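PDB 5HEA: putative glycosyltransferase (GalT1) from Streptococcus parasanguinis FW213, which probably transfers sugar residues from a nucleotide-activated donor, the chain here being the C-terminal glycosyltransferase part of a longer protein. Local coordinates for residues D229-S232 / S233-S236; K257-K260 / G261-K265. All blocks are in the same frame, centred on the assembly; numbering follows the deposited sequence.

Interaction 1 of 2, residues D229-S232 / S233-S236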
ATOM      1  N   ASP A 229      12.166  16.343  14.795  1.00 88.20           N
ATOM      2  CA  ASP A 229      12.412  17.343  13.763  1.00 87.25           C
ATOM      3  C   ASP A 229      12.392  16.706  12.373  1.00 81.49           C
ATOM      4  O   ASP A 229      12.774  15.548  12.197  1.00 86.70           O
ATOM      5  CB  ASP A 229      13.755  18.048  14.006  1.00 90.93           C
ATOM      6  CG  ASP A 229      13.830  19.434  13.359  1.00 91.94           C
ATOM      7  OD1 ASP A 229      13.127  19.685  12.354  1.00 89.01           O
ATOM      8  OD2 ASP A 229      14.603  20.279  13.861  1.00 91.16           O
ATOM      9  N   ASP A 230      11.924  17.475  11.396  1.00 65.73           N
ATOM     10  CA  ASP A 230      11.960  17.088   9.990  1.00 55.76           C
ATOM     11  C   ASP A 230      13.301  17.559   9.433  1.00 42.76           C
ATOM     12  O   ASP A 230      13.429  18.692   8.965  1.00 32.58           O
ATOM     13  CB  ASP A 230      10.801  17.762   9.243  1.00 56.47           C
ATOM     14  CG  ASP A 230      10.686  17.327   7.781  1.00 60.78           C
ATOM     15  OD1 ASP A 230      11.629  16.721   7.236  1.00 56.77           O
ATOM     16  OD2 ASP A 230       9.636  17.616   7.165  1.00 62.36           O
ATOM     17  N   ILE A 231      14.303  16.689   9.489  1.00 32.20           N
ATOM     18  CA  ILE A 231      15.658  17.074   9.107  1.00 40.74           C
ATOM     19  C   ILE A 231      15.721  17.496   7.642  1.00 24.69           C
ATOM     20  O   ILE A 231      16.348  18.496   7.302  1.00 28.74           O
ATOM     21  CB  ILE A 231      16.683  15.937   9.348  1.00 48.26           C
ATOM     22  CG1 ILE A 231      16.559  15.377  10.763  1.00 52.99           C
ATOM     23  CG2 ILE A 231      18.086  16.447   9.118  1.00 47.97           C
ATOM     24  CD1 ILE A 231      15.559  14.241  10.899  1.00 59.23           C
ATOM     25  N   SER A 232      15.063  16.727   6.782  1.00 22.49           N
ATOM     26  CA  SER A 232      15.092  17.004   5.356  1.00 29.32           C
ATOM     27  C   SER A 232      14.563  18.393   5.004  1.00 25.50           C
ATOM     28  O   SER A 232      15.186  19.113   4.225  1.00 23.19           O
ATOM     29  CB  SER A 232      14.298  15.959   4.588  1.00 25.52           C
ATOM     30  OG  SER A 232      14.518  16.144   3.216  1.00 35.14           O
ATOM     31  N   SER A 233      13.405  18.753   5.559  1.00 22.78           N
ATOM     32  CA  SER A 233      12.841  20.093   5.371  1.00 27.48           C
ATOM     33  C   SER A 233      13.725  21.222   5.900  1.00 24.28           C
ATOM     34  O   SER A 233      13.837  22.285   5.279  1.00 24.55           O
ATOM     35  CB  SER A 233      11.481  20.181   6.049  1.00 28.53           C
ATOM     36  OG  SER A 233      10.528  19.519   5.251  1.00 33.43           O
ATOM     37  N   MET A 234      14.332  20.993   7.059  1.00 23.39           N
ATOM     38  CA  MET A 234      15.253  21.962   7.649  1.00 25.61           C
ATOM     39  C   MET A 234      16.307  22.402   6.610  1.00 23.06           C
ATOM     40  O   MET A 234      16.629  23.589   6.485  1.00 20.88           O
ATOM     41  CB  MET A 234      15.929  21.348   8.880  1.00 24.39           C
ATOM     42  CG  MET A 234      16.833  22.303   9.652  1.00 34.36           C
ATOM     43  SD  MET A 234      17.676  21.525  11.054  1.00 41.83           S
ATOM     44  CE  MET A 234      18.634  20.227  10.246  1.00 37.08           C
ATOM     45  N   ILE A 235      16.814  21.438   5.853  1.00 19.20           N
ATOM     46  CA  ILE A 235      17.854  21.703   4.868  1.00 18.62           C
ATOM     47  C   ILE A 235      17.258  22.313   3.610  1.00 22.46           C
ATOM     48  O   ILE A 235      17.719  23.351   3.151  1.00 22.24           O
ATOM     49  CB  ILE A 235      18.644  20.411   4.537  1.00 21.83           C
ATOM     50  CG1 ILE A 235      19.308  19.881   5.807  1.00 24.01           C
ATOM     51  CG2 ILE A 235      19.694  20.671   3.470  1.00 20.22           C
ATOM     52  CD1 ILE A 235      20.148  20.946   6.502  1.00 28.30           C
ATOM     53  N   SER A 236      16.229  21.678   3.045  1.00 23.20           N
ATOM     54  CA  SER A 236      15.656  22.186   1.792  1.00 23.94           C
ATOM     55  C   SER A 236      15.000  23.575   1.954  1.00 24.17           C
ATOM     56  O   SER A 236      15.075  24.404   1.040  1.00 19.38           O
ATOM     57  CB  SER A 236      14.689  21.172   1.168  1.00 23.40           C
ATOM     58  OG  SER A 236      13.588  20.970   2.012  1.00 29.09           O
TER
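Asp230 folds its carboxylate back over the first turn of helix 231-247 and meets Ser233 with both oxygens. OD1 of Asp230 takes the backbone N-H of Ser233 at 3.2 Å. That bond is straight, 174° at the hydrogen, but the donor stands well above the carboxylate plane. OD2 of Asp230 lies 2.8 Å from OG of Ser233, and this second bond is weak. The carboxylate reaches the turn because CG of Asp230 stands anti to the backbone N (chi1 -175°). Arg187 bonds to the hydroxyl oxygens of Ser233 and Ser236 and is the stronger polar partner of both, so this polar face is gripped from outside as well.

This is a helix N-cap. Asp230 is the capping residue, and its side chain accepts from the amide of Ser233, in the first turn, where the helix has not yet supplied i to i+4 partners. The regular backbone pattern then starts at once: Met234 N donates to Asp230 O at 3.1 Å, and Ser236 N donates to Ser232 O at 3.0 Å. The negative carboxylate probably also suits the positive end of the helix dipole.

The tight side holds Ile231, Met234 and Ile235. Met234 is bent at its last torsion (chi3 60°), and its CE comes 4.0 Å from CG2 of Ile231; the two side chains cross obliquely. Ile231 and Ile235 then pack on Cys266 of helix 253-272 and on helix 276-291. Cys266 forms a disulfide with Cys282, and Ile235 touches both cysteines.

The other side is looser. Ser232 is exposed. Its carbonyl O, already taken by Ser236 N, also receives a weak bond from OG of Ser236 at 3.3 Å. Asp229, ahead of the cap, is exposed and poorly ordered, and its carboxylate makes a salt bridge with Arg189.

Interaction 2 of 2, residues K257-K260 / G261-K265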
ATOM      1  N   LYS A 257      25.367  31.471   7.282  1.00 26.20           N
ATOM      2  CA  LYS A 257      25.726  31.016   8.629  1.00 29.17           C
ATOM      3  C   LYS A 257      24.697  30.035   9.182  1.00 26.00           C
ATOM      4  O   LYS A 257      25.047  28.990   9.737  1.00 27.70           O
ATOM      5  CB  LYS A 257      25.831  32.201   9.598  1.00 35.25           C
ATOM      6  CG  LYS A 257      26.934  33.199   9.299  1.00 48.80           C
ATOM      7  CD  LYS A 257      26.962  34.282  10.387  1.00 54.92           C
ATOM      8  CE  LYS A 257      27.906  35.423  10.043  1.00 59.71           C
ATOM      9  NZ  LYS A 257      27.830  36.528  11.049  1.00 62.10           N
ATOM     10  N   SER A 258      23.424  30.395   9.048  1.00 24.21           N
ATOM     11  CA  SER A 258      22.324  29.529   9.459  1.00 27.51           C
ATOM     12  C   SER A 258      22.336  28.186   8.705  1.00 23.97           C
ATOM     13  O   SER A 258      22.157  27.116   9.307  1.00 23.73           O
ATOM     14  CB  SER A 258      20.986  30.252   9.246  1.00 32.17           C
ATOM     15  OG  SER A 258      19.880  29.401   9.529  1.00 40.10           O
ATOM     16  N   TYR A 259      22.538  28.246   7.393  1.00 25.50           N
ATOM     17  CA  TYR A 259      22.602  27.036   6.565  1.00 24.52           C
ATOM     18  C   TYR A 259      23.730  26.100   7.004  1.00 25.28           C
ATOM     19  O   TYR A 259      23.532  24.892   7.124  1.00 22.58           O
ATOM     20  CB  TYR A 259      22.782  27.441   5.093  1.00 17.71           C
ATOM     21  CG  TYR A 259      22.859  26.314   4.060  1.00 23.53           C
ATOM     22  CD1 TYR A 259      21.937  25.279   4.044  1.00 21.71           C
ATOM     23  CD2 TYR A 259      23.820  26.339   3.051  1.00 22.62           C
ATOM     24  CE1 TYR A 259      22.000  24.277   3.068  1.00 18.75           C
ATOM     25  CE2 TYR A 259      23.888  25.345   2.082  1.00 21.42           C
ATOM     26  CZ  TYR A 259      22.971  24.328   2.091  1.00 20.65           C
ATOM     27  OH  TYR A 259      23.046  23.349   1.124  1.00 27.71           O
ATOM     28  N   LYS A 260      24.918  26.655   7.244  1.00 25.94           N
ATOM     29  CA  LYS A 260      26.057  25.831   7.649  1.00 27.09           C
ATOM     30  C   LYS A 260      25.787  25.150   8.984  1.00 26.46           C
ATOM     31  O   LYS A 260      26.145  23.988   9.174  1.00 26.79           O
ATOM     32  CB  LYS A 260      27.341  26.661   7.726  1.00 26.02           C
ATOM     33  CG  LYS A 260      27.787  27.223   6.395  1.00 31.87           C
ATOM     34  CD  LYS A 260      29.096  28.009   6.502  1.00 42.62           C
ATOM     35  CE  LYS A 260      29.363  28.759   5.199  1.00 44.18           C
ATOM     36  NZ  LYS A 260      30.730  29.315   5.027  1.00 54.68           N
ATOM     37  N   GLY A 261      25.164  25.882   9.905  1.00 29.04           N
ATOM     38  CA  GLY A 261      24.738  25.320  11.180  1.00 35.13           C
ATOM     39  C   GLY A 261      23.738  24.178  11.035  1.00 32.76           C
ATOM     40  O   GLY A 261      23.855  23.163  11.720  1.00 25.07           O
ATOM     41  N   ARG A 262      22.764  24.331  10.137  1.00 25.45           N
ATOM     42  CA  ARG A 262      21.793  23.263   9.874  1.00 26.14           C
ATOM     43  C   ARG A 262      22.436  22.013   9.266  1.00 24.61           C
ATOM     44  O   ARG A 262      22.116  20.892   9.662  1.00 29.13           O
ATOM     45  CB  ARG A 262      20.640  23.760   8.984  1.00 25.40           C
ATOM     46  CG  ARG A 262      19.747  24.764   9.694  1.00 28.17           C
ATOM     47  CD  ARG A 262      18.667  25.336   8.761  1.00 29.89           C
ATOM     48  NE  ARG A 262      17.746  26.228   9.466  1.00 26.66           N
ATOM     49  CZ  ARG A 262      16.491  26.483   9.087  1.00 31.62           C
ATOM     50  NH1 ARG A 262      15.966  25.900   8.007  1.00 22.29           N
ATOM     51  NH2 ARG A 262      15.750  27.320   9.797  1.00 27.50           N
ATOM     52  N   LEU A 263      23.340  22.206   8.309  1.00 21.81           N
ATOM     53  CA  LEU A 263      24.070  21.093   7.712  1.00 21.72           C
ATOM     54  C   LEU A 263      24.807  20.262   8.768  1.00 26.16           C
ATOM     55  O   LEU A 263      24.790  19.028   8.725  1.00 27.65           O
ATOM     56  CB  LEU A 263      25.066  21.612   6.655  1.00 18.91           C
ATOM     57  CG  LEU A 263      24.386  22.104   5.371  1.00 23.00           C
ATOM     58  CD1 LEU A 263      25.412  22.804   4.475  1.00 20.11           C
ATOM     59  CD2 LEU A 263      23.721  20.938   4.645  1.00 18.84           C
ATOM     60  N   LYS A 264      25.457  20.950   9.704  1.00 24.89           N
ATOM     61  CA  LYS A 264      26.175  20.295  10.801  1.00 27.52           C
ATOM     62  C   LYS A 264      25.223  19.436  11.619  1.00 36.34           C
ATOM     63  O   LYS A 264      25.520  18.283  11.934  1.00 44.63           O
ATOM     64  CB  LYS A 264      26.830  21.335  11.718  1.00 33.12           C
ATOM     65  CG  LYS A 264      28.272  21.665  11.355  1.00 47.47           C
ATOM     66  CD  LYS A 264      28.864  22.775  12.229  1.00 54.87           C
ATOM     67  CE  LYS A 264      28.484  24.169  11.720  1.00 58.45           C
ATOM     68  NZ  LYS A 264      28.905  24.398  10.301  1.00 49.03           N
ATOM     69  N   LYS A 265      24.075  20.010  11.964  1.00 29.70           N
ATOM     70  CA  LYS A 265      23.066  19.301  12.738  1.00 32.68           C
ATOM     71  C   LYS A 265      22.505  18.106  11.958  1.00 33.71           C
ATOM     72  O   LYS A 265      22.367  17.013  12.501  1.00 33.07           O
ATOM     73  CB  LYS A 265      21.940  20.260  13.137  1.00 43.08           C
ATOM     74  CG  LYS A 265      20.911  19.652  14.067  1.00 55.22           C
ATOM     75  CD  LYS A 265      20.004  20.718  14.667  1.00 63.73           C
ATOM     76  CE  LYS A 265      19.076  20.128  15.732  1.00 71.19           C
ATOM     77  NZ  LYS A 265      18.174  19.057  15.202  1.00 69.68           N
TER
HETATM   78  O   HOH W   1      18.924  27.601  11.900  1.00 47.70           O
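Leu263 lays its CD1 over one face of the Tyr259 ring, one helical turn earlier. CD1 of Leu263 sits 3.8 Å from the centroid of the Tyr259 ring, 14° off the ring normal, a CH-pi contact. Tyr259 has CG anti to its backbone N (chi1 -179°), which sends the ring out from the helix, and Leu263 reaches back along the helix so that CD1 lies over the face. The backbones of the same pair are joined by Leu263 N to Tyr259 O at 2.9 Å.

On another side, Ser258 and Arg262 meet through a water. The water lies 3.1 Å from OG of Ser258 and accepts from NE of Arg262 at 3.0 Å, in the guanidinium plane at its edge. Lys264 curls back through two bends, and its NZ makes a weak bond of 3.0 Å to Lys260 O, which also accepts from Lys264 N.

These are i to i+4 contacts within helix 253-272. Further out, Glu239 of helix 231-247 bonds to the Tyr259 hydroxyl. Arg262 NH1 pairs with Asp192, and the Met234 carbonyl is its second partner. Ser247 of a second subunit packs on Tyr259, so this part of the helix lies at a subunit contact.

The arginine is thus held at NE by water and at NH1 by a carboxylate and a carbonyl. This probably fixes the orientation of the guanidinium, with its charge probably balanced by Asp192.

Following the chain from the N terminus, the GT-A-type sheet region comes first and the three C-terminal helices 231-247, 253-272 and 276-291 follow. Interaction 1 starts the first of these helices. Interaction 2 lies midway along the second. Both are local contacts within a single helix, so neither closes a loop, and they come in series without nesting or crossing. Their centres are about 11 Å apart and they touch directly: Met234 O and Arg262 NH1 are 2.8 Å apart, a probable hydrogen bond, and Ile235 CD1 packs on the backbone of 261-265. Together they tie the start of helix 231-247 to the middle of helix 253-272.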